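Hypothetical protein PH1897 (PDB 1VDW) probably hydrolyses fructose 1,6-bisphosphate to fructose 6-phosphate with the help of magnesium, as a homodimer of the inositol monophosphatase superfamily. Local coordinates at residues Arg143-Lys148 against Ala239-Leu244. Residues are numbered along the deposited sequence; the frame is centred on the assembly and turned at random.
Sequences RELAEK and ANNEEL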
loop_
_atom_site.group_PDB
_atom_site.type_symbol
_atom_site.label_atom_id
_atom_site.label_comp_id
_atom_site.label_asym_id
_atom_site.label_seq_id
_atom_site.Cartn_x
_atom_site.Cartn_y
_atom_site.Cartn_z
ATOM N N ARG A 143 -16.107 -1.355 10.399
ATOM C CA ARG A 143 -16.138 -2.544 11.232
ATOM C C ARG A 143 -16.169 -2.143 12.698
ATOM O O ARG A 143 -15.848 -1.013 13.059
ATOM C CB ARG A 143 -14.918 -3.427 10.965
ATOM C CG ARG A 143 -13.585 -2.847 11.425
ATOM C CD ARG A 143 -12.459 -3.804 11.059
ATOM N NE ARG A 143 -11.134 -3.310 11.419
ATOM C CZ ARG A 143 -10.010 -3.729 10.845
ATOM N NH1 ARG A 143 -10.054 -4.639 9.879
ATOM N NH2 ARG A 143 -8.842 -3.258 11.247
ATOM N N GLU A 144 -16.581 -3.082 13.539
ATOM C CA GLU A 144 -16.627 -2.835 14.967
ATOM C C GLU A 144 -15.192 -2.988 15.465
ATOM O O GLU A 144 -14.462 -3.864 14.999
ATOM C CB GLU A 144 -17.541 -3.863 15.639
ATOM C CG GLU A 144 -18.088 -3.435 16.990
ATOM C CD GLU A 144 -19.079 -4.436 17.559
ATOM O OE1 GLU A 144 -19.734 -4.115 18.572
ATOM O OE2 GLU A 144 -19.199 -5.546 16.996
ATOM N N LEU A 145 -14.777 -2.124 16.382
ATOM C CA LEU A 145 -13.426 -2.199 16.933
ATOM C C LEU A 145 -13.410 -3.357 17.926
ATOM O O LEU A 145 -14.066 -3.295 18.966
ATOM C CB LEU A 145 -13.067 -0.888 17.639
ATOM C CG LEU A 145 -11.654 -0.766 18.216
ATOM C CD1 LEU A 145 -10.617 -0.966 17.112
ATOM C CD2 LEU A 145 -11.494 0.600 18.869
ATOM N N ALA A 146 -12.664 -4.410 17.608
ATOM C CA ALA A 146 -12.613 -5.583 18.476
ATOM C C ALA A 146 -11.213 -6.112 18.761
ATOM O O ALA A 146 -11.058 -7.212 19.289
ATOM C CB ALA A 146 -13.471 -6.695 17.884
ATOM N N GLU A 147 -10.195 -5.337 18.407
ATOM C CA GLU A 147 -8.809 -5.726 18.652
ATOM C C GLU A 147 -7.937 -4.488 18.563
ATOM O O GLU A 147 -8.436 -3.402 18.272
ATOM C CB GLU A 147 -8.342 -6.767 17.631
ATOM C CG GLU A 147 -8.557 -6.374 16.179
ATOM C CD GLU A 147 -7.862 -7.317 15.213
ATOM O OE1 GLU A 147 -7.902 -8.545 15.443
ATOM O OE2 GLU A 147 -7.285 -6.833 14.217
ATOM N N LYS A 148 -6.642 -4.630 18.825
ATOM C CA LYS A 148 -5.767 -3.470 18.743
ATOM C C LYS A 148 -5.927 -2.984 17.302
ATOM O O LYS A 148 -5.744 -3.745 16.349
ATOM C CB LYS A 148 -4.324 -3.851 19.064
ATOM C CG LYS A 148 -3.501 -2.671 19.541
ATOM C CD LYS A 148 -2.140 -3.104 20.044
ATOM C CE LYS A 148 -1.371 -1.916 20.583
ATOM N NZ LYS A 148 -0.054 -2.317 21.148
ATOM N N ALA A 239 -12.256 7.712 12.315
ATOM C CA ALA A 239 -12.241 6.424 12.989
ATOM C C ALA A 239 -13.600 5.757 13.059
ATOM O O ALA A 239 -14.632 6.375 12.794
ATOM C CB ALA A 239 -11.664 6.583 14.400
ATOM N N ASN A 240 -13.583 4.487 13.438
ATOM C CA ASN A 240 -14.798 3.693 13.565
ATOM C C ASN A 240 -15.218 3.610 15.030
ATOM O O ASN A 240 -16.084 2.813 15.390
ATOM C CB ASN A 240 -14.547 2.279 13.040
ATOM C CG ASN A 240 -13.491 1.532 13.842
ATOM O OD1 ASN A 240 -12.879 2.078 14.764
ATOM N ND2 ASN A 240 -13.268 0.275 13.486
ATOM N N ASN A 241 -14.615 4.445 15.868
ATOM C CA ASN A 241 -14.890 4.415 17.298
ATOM C C ASN A 241 -14.497 5.754 17.916
ATOM O O ASN A 241 -13.378 6.225 17.724
ATOM C CB ASN A 241 -14.083 3.263 17.909
ATOM C CG ASN A 241 -14.290 3.115 19.397
ATOM O OD1 ASN A 241 -13.701 3.843 20.193
ATOM N ND2 ASN A 241 -15.130 2.161 19.781
ATOM N N GLU A 242 -15.423 6.362 18.656
ATOM C CA GLU A 242 -15.175 7.656 19.288
ATOM C C GLU A 242 -14.052 7.614 20.322
ATOM O O GLU A 242 -13.236 8.532 20.389
ATOM C CB GLU A 242 -16.460 8.176 19.940
ATOM C CG GLU A 242 -16.328 9.518 20.663
ATOM C CD GLU A 242 -15.856 10.650 19.764
ATOM O OE1 GLU A 242 -16.282 10.707 18.590
ATOM O OE2 GLU A 242 -15.069 11.499 20.238
ATOM N N GLU A 243 -14.005 6.558 21.127
ATOM C CA GLU A 243 -12.962 6.449 22.142
ATOM C C GLU A 243 -11.578 6.382 21.501
ATOM O O GLU A 243 -10.631 6.996 21.987
ATOM C CB GLU A 243 -13.180 5.214 23.021
ATOM C CG GLU A 243 -12.205 5.119 24.188
ATOM C CD GLU A 243 -12.418 3.879 25.036
ATOM O OE1 GLU A 243 -11.777 3.776 26.105
ATOM O OE2 GLU A 243 -13.219 3.007 24.636
ATOM N N LEU A 244 -11.465 5.636 20.406
ATOM C CA LEU A 244 -10.194 5.514 19.700
ATOM C C LEU A 244 -9.796 6.870 19.126
ATOM O O LEU A 244 -8.644 7.289 19.230
ATOM C CB LEU A 244 -10.317 4.481 18.574
ATOM C CG LEU A 244 -9.160 4.393 17.571
ATOM C CD1 LEU A 244 -7.857 4.121 18.301
ATOM C CD2 LEU A 244 -9.449 3.295 16.552
HETATM O O HOH W 1 -17.449 0.611 14.649
HETATM O O HOH W 2 -16.504 0.258 17.393
#
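Leu145 and Asn241 both hold CG anti to the backbone N (chi1 -177° and -180°), which sends the two side chains toward each other to cross at about a right angle. Leu145 CD2 rests over the face of the Asn241 amide, 3.8 Å above CG, and 4.1 Å from Leu244 CB; leucine's apolar branch carries it far enough to meet both. Asn241 is the N-cap of helix 242-250: its OD1 accepts from Leu244 N at 2.9 Å, through a lone pair in the carbonyl plane, and its short amide readily turns back on the first turn. Cut back to an alanine, this position would probably lose the cap on Leu244 N and the flat surface under Leu145 CD2. Asn240 suits its place because ND2 has two hydrogens: it serves Asp188 OD1 and gives a weak, bent bond to Arg143 O (2.9 Å, 121°). Two waters reinforce the seam, one joining Arg143 O to Asn240 O, the other linking Leu145 N with Asn240 O. Asp188 also pairs with the Arg143 guanidinium, which bonds Tyr90 of the second subunit. At the surface, the contact fastens the loop between strands 138-140 and 150-154 to the turn from strand 234-239 into helix 242-250.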